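Local coordinates for protein serine acetyltransferase (Entamoeba histolytica, PDB 3P1B) that probably transfers an acetyl group to the hydroxyl of serine, giving the O-acetylserine used in cysteine synthesis, at residues I199-T204 / I233-K238; T190-E195 / H224-D229. All coordinates share one frame; numbering follows the deposited sequence.

Contact 1 (I199-T204 / I233-K238); sequences IYQSVT and IGTGAK
Two bends in the chain of Lys238, at chi2 (-67°) and chi4 (-81°), fold its ammonium back over its own turn, where NZ reaches Ser202 O at 2.9 Å, in the carbonyl plane, and Gly236 O at 2.7 Å, from above the Gly236 carbonyl plane. One lysine thus ties the two turns together; Asn254 of the third subunit adds a weak bond to NZ. Val203 holds CG1 anti to its backbone N (chi1 166°), and both its methyls bear on Ile233 CG2, CG1 at 3.7 Å, the two side chains crossing at about a right angle. Ile199 lies alongside Ile233, CG1 against CD1. The Tyr200 ring receives Ile233 O at its edge, while Thr235 CG2 presses on Tyr200 CB at 3.5 Å; the phenol OH is bonded to His209 N of the second subunit. Backbone bonds run along the whole pair: Tyr200 N to Ile233 O at 3.2 Å, Gly236 N to Gln201 O at 3.1 Å and Thr204 N to Ala237 O at 3.1 Å. Type II turns, Tyr200 to Val203 and Gly234 to Ala237, stack in register between parallel bridges at either end, a corner of a left-handed parallel beta-helix built from hexapeptide repeats.

Contact 2 (T190-E195 / H224-D229); sequences TAIIGE and HPTVGD
The His224 ring turns an edge to Thr190, with Thr190 CA in its plane, an approach too tight to trust in detail, and the side chains cross at about a right angle. Chi1 of Thr190, 72°, sets OG1 between the backbone N and the carbonyl carbon, where it takes its stronger bond from Arg223 N and a weak one from His224 N. The other flat group, the carboxylate of Asp229, is met on the anti side of OD1 by Glu195 N, 29° out of the carboxylate plane; this bond is short, 2.6 Å, and almost straight at 176°. The Asp229 side chain grips a backbone N-H beyond the strands. Between these ends lies a parallel ladder: Ile192 N to Pro225 O at 3.0 Å, Val227 N to Ile192 O at 2.8 Å, Gly194 N to Val227 O at 2.9 Å. A water donating to Gly228 O (2.7 Å) and Glu195 O bridges the backbones. Ile192 and Thr226 lie side by side on one face, with Thr226 OG1 held by Lys222 NZ; Ile193 and Val227 occupy the other, against Leu205. Short parallel strands from successive coils, with aliphatic residues turned inward, form one flat wall of the left-handed beta-helix of hexapeptide-repeat acyltransferases.

Overall arrangement
Contacts 1 and 2 join the same two neighbouring coils of the beta-helix, their centres 14 Å apart. Along the chain their segments alternate: 190-195, 199-204, 224-229, 233-238. Strands 192-193 and 198-200 follow one another, as do 226-227 and 232-233, but belong to different sheets, so contact 2 lies on one wall and contact 1 at the corner leading from the next wall to the third, which holds 204-206 and 238-240. The two meet in the interior, Ile199 CD1 to Ile193 CD1 at 4.2 Å, and Leu205 packs against both. Contact 1 faces both other subunits of the trimer, whereas no other chain touches contact 2.

Contact 1 (I199-T204 / I233-K238)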
ATOM      1  N   ILE A 199      10.907 -10.473  10.319  1.00 21.78           N
ATOM      2  CA  ILE A 199       9.594  -9.908  10.686  1.00 21.74           C
ATOM      3  C   ILE A 199       8.593 -10.117   9.544  1.00 20.30           C
ATOM      4  O   ILE A 199       8.883  -9.755   8.378  1.00 20.97           O
ATOM      5  CB  ILE A 199       9.751  -8.348  10.970  1.00 21.47           C
ATOM      6  CG1 ILE A 199      10.313  -8.092  12.381  1.00 23.65           C
ATOM      7  CG2 ILE A 199       8.457  -7.582  10.713  1.00 22.70           C
ATOM      8  CD1 ILE A 199      10.629  -6.569  12.637  1.00 23.90           C
ATOM      9  N   TYR A 200       7.378 -10.539   9.865  1.00 19.38           N
ATOM     10  CA  TYR A 200       6.372 -10.747   8.810  1.00 19.50           C
ATOM     11  C   TYR A 200       5.413  -9.547   8.656  1.00 19.22           C
ATOM     12  O   TYR A 200       5.484  -8.551   9.412  1.00 17.11           O
ATOM     13  CB  TYR A 200       5.588 -12.050   9.085  1.00 19.34           C
ATOM     14  CG  TYR A 200       6.464 -13.235   8.875  1.00 23.32           C
ATOM     15  CD1 TYR A 200       6.594 -13.821   7.616  1.00 20.85           C
ATOM     16  CD2 TYR A 200       7.267 -13.724   9.923  1.00 19.37           C
ATOM     17  CE1 TYR A 200       7.412 -14.925   7.409  1.00 17.30           C
ATOM     18  CE2 TYR A 200       8.181 -14.789   9.688  1.00 17.61           C
ATOM     19  CZ  TYR A 200       8.235 -15.381   8.447  1.00 23.20           C
ATOM     20  OH  TYR A 200       9.067 -16.458   8.241  1.00 27.28           O
ATOM     21  N   GLN A 201       4.542  -9.640   7.650  1.00 18.33           N
ATOM     22  CA  GLN A 201       3.422  -8.725   7.494  1.00 17.65           C
ATOM     23  C   GLN A 201       2.610  -8.517   8.802  1.00 18.35           C
ATOM     24  O   GLN A 201       2.501  -9.425   9.640  1.00 20.27           O
ATOM     25  CB  GLN A 201       2.471  -9.182   6.351  1.00 17.49           C
ATOM     26  CG  GLN A 201       1.799 -10.576   6.622  1.00 14.66           C
ATOM     27  CD  GLN A 201       2.652 -11.759   6.155  1.00 19.86           C
ATOM     28  OE1 GLN A 201       3.885 -11.694   6.098  1.00 24.08           O
ATOM     29  NE2 GLN A 201       1.971 -12.868   5.819  1.00 20.85           N
ATOM     30  N   SER A 202       2.100  -7.306   8.959  1.00 21.35           N
ATOM     31  CA  SER A 202       1.179  -6.971  10.055  1.00 22.94           C
ATOM     32  C   SER A 202       1.740  -7.001  11.491  1.00 22.39           C
ATOM     33  O   SER A 202       1.002  -7.006  12.487  1.00 23.18           O
ATOM     34  CB  SER A 202      -0.090  -7.815   9.924  1.00 23.93           C
ATOM     35  OG  SER A 202      -0.952  -7.202   8.998  1.00 29.16           O
ATOM     36  N   VAL A 203       3.065  -6.972  11.585  1.00 23.37           N
ATOM     37  CA  VAL A 203       3.764  -6.831  12.853  1.00 20.80           C
ATOM     38  C   VAL A 203       3.956  -5.319  13.166  1.00 21.76           C
ATOM     39  O   VAL A 203       4.397  -4.517  12.314  1.00 22.77           O
ATOM     40  CB  VAL A 203       5.169  -7.545  12.824  1.00 19.99           C
ATOM     41  CG1 VAL A 203       6.062  -7.096  14.028  1.00 16.61           C
ATOM     42  CG2 VAL A 203       5.041  -9.135  12.832  1.00 20.89           C
ATOM     43  N   THR A 204       3.697  -4.966  14.419  1.00 22.20           N
ATOM     44  CA  THR A 204       4.014  -3.650  14.949  1.00 22.52           C
ATOM     45  C   THR A 204       5.007  -3.817  16.108  1.00 22.83           C
ATOM     46  O   THR A 204       4.805  -4.599  17.016  1.00 24.28           O
ATOM     47  CB  THR A 204       2.739  -2.972  15.507  1.00 21.85           C
ATOM     48  OG1 THR A 204       1.873  -2.599  14.439  1.00 22.63           O
ATOM     49  CG2 THR A 204       3.054  -1.798  16.476  1.00 18.77           C
ATOM     50  N   ILE A 233       9.171 -12.640  14.587  1.00 24.91           N
ATOM     51  CA  ILE A 233       7.902 -12.097  14.976  1.00 23.17           C
ATOM     52  C   ILE A 233       6.868 -12.395  13.864  1.00 22.97           C
ATOM     53  O   ILE A 233       6.913 -11.848  12.767  1.00 23.76           O
ATOM     54  CB  ILE A 233       7.957 -10.575  15.291  1.00 22.50           C
ATOM     55  CG1 ILE A 233       9.177 -10.205  16.122  1.00 20.92           C
ATOM     56  CG2 ILE A 233       6.675 -10.154  16.027  1.00 19.65           C
ATOM     57  CD1 ILE A 233       9.437  -8.705  16.064  1.00 23.51           C
ATOM     58  N   GLY A 234       5.930 -13.270  14.228  1.00 24.19           N
ATOM     59  CA  GLY A 234       4.970 -13.879  13.330  1.00 24.46           C
ATOM     60  C   GLY A 234       3.913 -12.893  12.886  1.00 24.10           C
ATOM     61  O   GLY A 234       3.643 -11.881  13.588  1.00 25.48           O
ATOM     62  N   THR A 235       3.352 -13.202  11.719  1.00 24.24           N
ATOM     63  CA  THR A 235       2.311 -12.453  11.048  1.00 24.60           C
ATOM     64  C   THR A 235       1.262 -11.914  12.064  1.00 23.77           C
ATOM     65  O   THR A 235       0.670 -12.682  12.856  1.00 24.40           O
ATOM     66  CB  THR A 235       1.643 -13.414  10.003  1.00 23.53           C
ATOM     67  OG1 THR A 235       1.020 -14.496  10.726  1.00 29.44           O
ATOM     68  CG2 THR A 235       2.709 -14.024   9.100  1.00 26.09           C
ATOM     69  N   GLY A 236       1.064 -10.601  12.111  1.00 22.82           N
ATOM     70  CA  GLY A 236      -0.030 -10.020  12.963  1.00 23.94           C
ATOM     71  C   GLY A 236       0.274  -9.633  14.413  1.00 24.37           C
ATOM     72  O   GLY A 236      -0.553  -8.961  15.098  1.00 25.98           O
ATOM     73  N   ALA A 237       1.435 -10.068  14.910  1.00 25.26           N
ATOM     74  CA  ALA A 237       1.864  -9.771  16.281  1.00 25.40           C
ATOM     75  C   ALA A 237       2.029  -8.263  16.542  1.00 26.15           C
ATOM     76  O   ALA A 237       2.645  -7.570  15.749  1.00 25.73           O
ATOM     77  CB  ALA A 237       3.165 -10.533  16.625  1.00 24.58           C
ATOM     78  N   LYS A 238       1.510  -7.778  17.678  1.00 27.86           N
ATOM     79  CA  LYS A 238       1.623  -6.370  18.028  1.00 29.78           C
ATOM     80  C   LYS A 238       2.412  -6.318  19.311  1.00 30.61           C
ATOM     81  O   LYS A 238       1.917  -6.745  20.341  1.00 30.16           O
ATOM     82  CB  LYS A 238       0.234  -5.741  18.241  1.00 30.09           C
ATOM     83  CG  LYS A 238      -0.785  -5.998  17.111  1.00 30.28           C
ATOM     84  CD  LYS A 238      -0.364  -5.287  15.822  1.00 32.76           C
ATOM     85  CE  LYS A 238      -1.448  -5.331  14.760  1.00 33.76           C
ATOM     86  NZ  LYS A 238      -1.442  -6.603  14.053  1.00 33.42           N
TER

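Contact 2 (T190-E195 / H224-D229)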
ATOM      1  N   THR A 190      11.584   4.878  18.500  1.00 20.91           N
ATOM      2  CA  THR A 190      12.562   4.513  19.512  1.00 23.11           C
ATOM      3  C   THR A 190      12.735   3.003  19.576  1.00 23.57           C
ATOM      4  O   THR A 190      13.323   2.464  20.524  1.00 24.10           O
ATOM      5  CB  THR A 190      12.254   5.107  20.938  1.00 21.30           C
ATOM      6  OG1 THR A 190      11.133   4.450  21.564  1.00 21.32           O
ATOM      7  CG2 THR A 190      12.016   6.599  20.848  1.00 22.97           C
ATOM      8  N   ALA A 191      12.239   2.324  18.538  1.00 23.79           N
ATOM      9  CA  ALA A 191      12.443   0.870  18.410  1.00 22.36           C
ATOM     10  C   ALA A 191      13.952   0.544  18.329  1.00 19.70           C
ATOM     11  O   ALA A 191      14.729   1.259  17.707  1.00 22.01           O
ATOM     12  CB  ALA A 191      11.750   0.354  17.145  1.00 21.06           C
ATOM     13  N   ILE A 192      14.388  -0.529  19.000  1.00 21.11           N
ATOM     14  CA  ILE A 192      15.789  -0.974  18.817  1.00 22.10           C
ATOM     15  C   ILE A 192      15.693  -2.449  18.440  1.00 22.96           C
ATOM     16  O   ILE A 192      14.996  -3.156  19.112  1.00 21.53           O
ATOM     17  CB  ILE A 192      16.601  -0.777  20.123  1.00 24.76           C
ATOM     18  CG1 ILE A 192      16.981   0.705  20.255  1.00 23.69           C
ATOM     19  CG2 ILE A 192      17.848  -1.684  20.173  1.00 21.65           C
ATOM     20  CD1 ILE A 192      17.375   1.069  21.653  1.00 25.20           C
ATOM     21  N   ILE A 193      16.302  -2.871  17.333  1.00 22.57           N
ATOM     22  CA  ILE A 193      16.186  -4.259  16.863  1.00 21.24           C
ATOM     23  C   ILE A 193      17.622  -4.792  16.626  1.00 21.61           C
ATOM     24  O   ILE A 193      18.429  -4.173  15.974  1.00 21.87           O
ATOM     25  CB  ILE A 193      15.323  -4.424  15.521  1.00 21.68           C
ATOM     26  CG1 ILE A 193      13.874  -3.859  15.675  1.00 15.74           C
ATOM     27  CG2 ILE A 193      15.248  -5.906  15.149  1.00 19.89           C
ATOM     28  CD1 ILE A 193      13.071  -3.624  14.279  1.00 17.16           C
ATOM     29  N   GLY A 194      17.918  -5.956  17.182  1.00 22.17           N
ATOM     30  CA  GLY A 194      19.255  -6.520  17.061  1.00 22.69           C
ATOM     31  C   GLY A 194      19.449  -7.299  15.772  1.00 23.28           C
ATOM     32  O   GLY A 194      18.729  -7.102  14.791  1.00 22.29           O
ATOM     33  N   GLU A 195      20.401  -8.232  15.792  1.00 23.44           N
ATOM     34  CA  GLU A 195      20.886  -8.875  14.539  1.00 23.06           C
ATOM     35  C   GLU A 195      19.939  -9.991  14.131  1.00 23.07           C
ATOM     36  O   GLU A 195      19.295 -10.543  14.972  1.00 21.46           O
ATOM     37  CB  GLU A 195      22.261  -9.504  14.825  1.00 23.28           C
ATOM     38  CG  GLU A 195      23.070  -9.766  13.574  1.00 24.88           C
ATOM     39  CD  GLU A 195      23.653  -8.512  12.992  1.00 28.41           C
ATOM     40  OE1 GLU A 195      24.034  -8.526  11.794  1.00 25.45           O
ATOM     41  OE2 GLU A 195      23.726  -7.503  13.714  1.00 33.73           O
ATOM     42  N   HIS A 224       9.164   2.450  22.691  1.00 25.70           N
ATOM     43  CA  HIS A 224       8.928   1.380  21.704  1.00 24.94           C
ATOM     44  C   HIS A 224       9.803   0.162  22.171  1.00 24.81           C
ATOM     45  O   HIS A 224      10.712   0.353  22.986  1.00 23.88           O
ATOM     46  CB  HIS A 224       9.310   1.917  20.308  1.00 24.56           C
ATOM     47  CG  HIS A 224       8.581   3.181  19.882  1.00 24.83           C
ATOM     48  ND1 HIS A 224       7.204   3.265  19.808  1.00 28.17           N
ATOM     49  CD2 HIS A 224       9.044   4.368  19.414  1.00 27.91           C
ATOM     50  CE1 HIS A 224       6.850   4.444  19.345  1.00 25.34           C
ATOM     51  NE2 HIS A 224       7.948   5.139  19.085  1.00 26.16           N
ATOM     52  N   PRO A 225       9.536  -1.087  21.692  1.00 24.74           N
ATOM     53  CA  PRO A 225      10.387  -2.189  22.166  1.00 25.13           C
ATOM     54  C   PRO A 225      11.879  -2.141  21.799  1.00 24.43           C
ATOM     55  O   PRO A 225      12.298  -1.397  20.947  1.00 26.99           O
ATOM     56  CB  PRO A 225       9.747  -3.440  21.519  1.00 23.86           C
ATOM     57  CG  PRO A 225       8.313  -3.017  21.202  1.00 25.00           C
ATOM     58  CD  PRO A 225       8.503  -1.578  20.765  1.00 24.80           C
ATOM     59  N   THR A 226      12.648  -2.986  22.483  1.00 26.79           N
ATOM     60  CA  THR A 226      14.043  -3.263  22.202  1.00 27.47           C
ATOM     61  C   THR A 226      14.040  -4.769  22.017  1.00 27.67           C
ATOM     62  O   THR A 226      13.568  -5.489  22.872  1.00 27.09           O
ATOM     63  CB  THR A 226      14.893  -2.891  23.411  1.00 28.17           C
ATOM     64  OG1 THR A 226      14.965  -1.461  23.487  1.00 27.57           O
ATOM     65  CG2 THR A 226      16.312  -3.504  23.318  1.00 28.37           C
ATOM     66  N   VAL A 227      14.509  -5.219  20.866  1.00 26.81           N
ATOM     67  CA  VAL A 227      14.415  -6.615  20.481  1.00 24.77           C
ATOM     68  C   VAL A 227      15.822  -7.152  20.351  1.00 25.32           C
ATOM     69  O   VAL A 227      16.668  -6.515  19.766  1.00 22.50           O
ATOM     70  CB  VAL A 227      13.624  -6.753  19.142  1.00 25.05           C
ATOM     71  CG1 VAL A 227      13.711  -8.180  18.572  1.00 26.39           C
ATOM     72  CG2 VAL A 227      12.166  -6.359  19.364  1.00 25.46           C
ATOM     73  N   GLY A 228      16.090  -8.323  20.921  1.00 25.09           N
ATOM     74  CA  GLY A 228      17.445  -8.894  20.839  1.00 25.83           C
ATOM     75  C   GLY A 228      17.809  -9.497  19.477  1.00 27.63           C
ATOM     76  O   GLY A 228      17.231  -9.115  18.449  1.00 27.95           O
ATOM     77  N   ASP A 229      18.723 -10.475  19.481  1.00 27.15           N
ATOM     78  CA  ASP A 229      19.271 -11.051  18.255  1.00 27.84           C
ATOM     79  C   ASP A 229      18.507 -12.346  17.935  1.00 27.78           C
ATOM     80  O   ASP A 229      17.998 -12.952  18.834  1.00 29.70           O
ATOM     81  CB  ASP A 229      20.743 -11.387  18.491  1.00 27.58           C
ATOM     82  CG  ASP A 229      21.656 -10.133  18.600  1.00 30.49           C
ATOM     83  OD1 ASP A 229      21.370  -9.023  18.045  1.00 28.07           O
ATOM     84  OD2 ASP A 229      22.733 -10.309  19.223  1.00 26.08           O
TER
HETATM   85  O   HOH W   1      16.487 -10.183  16.133  1.00 32.22           O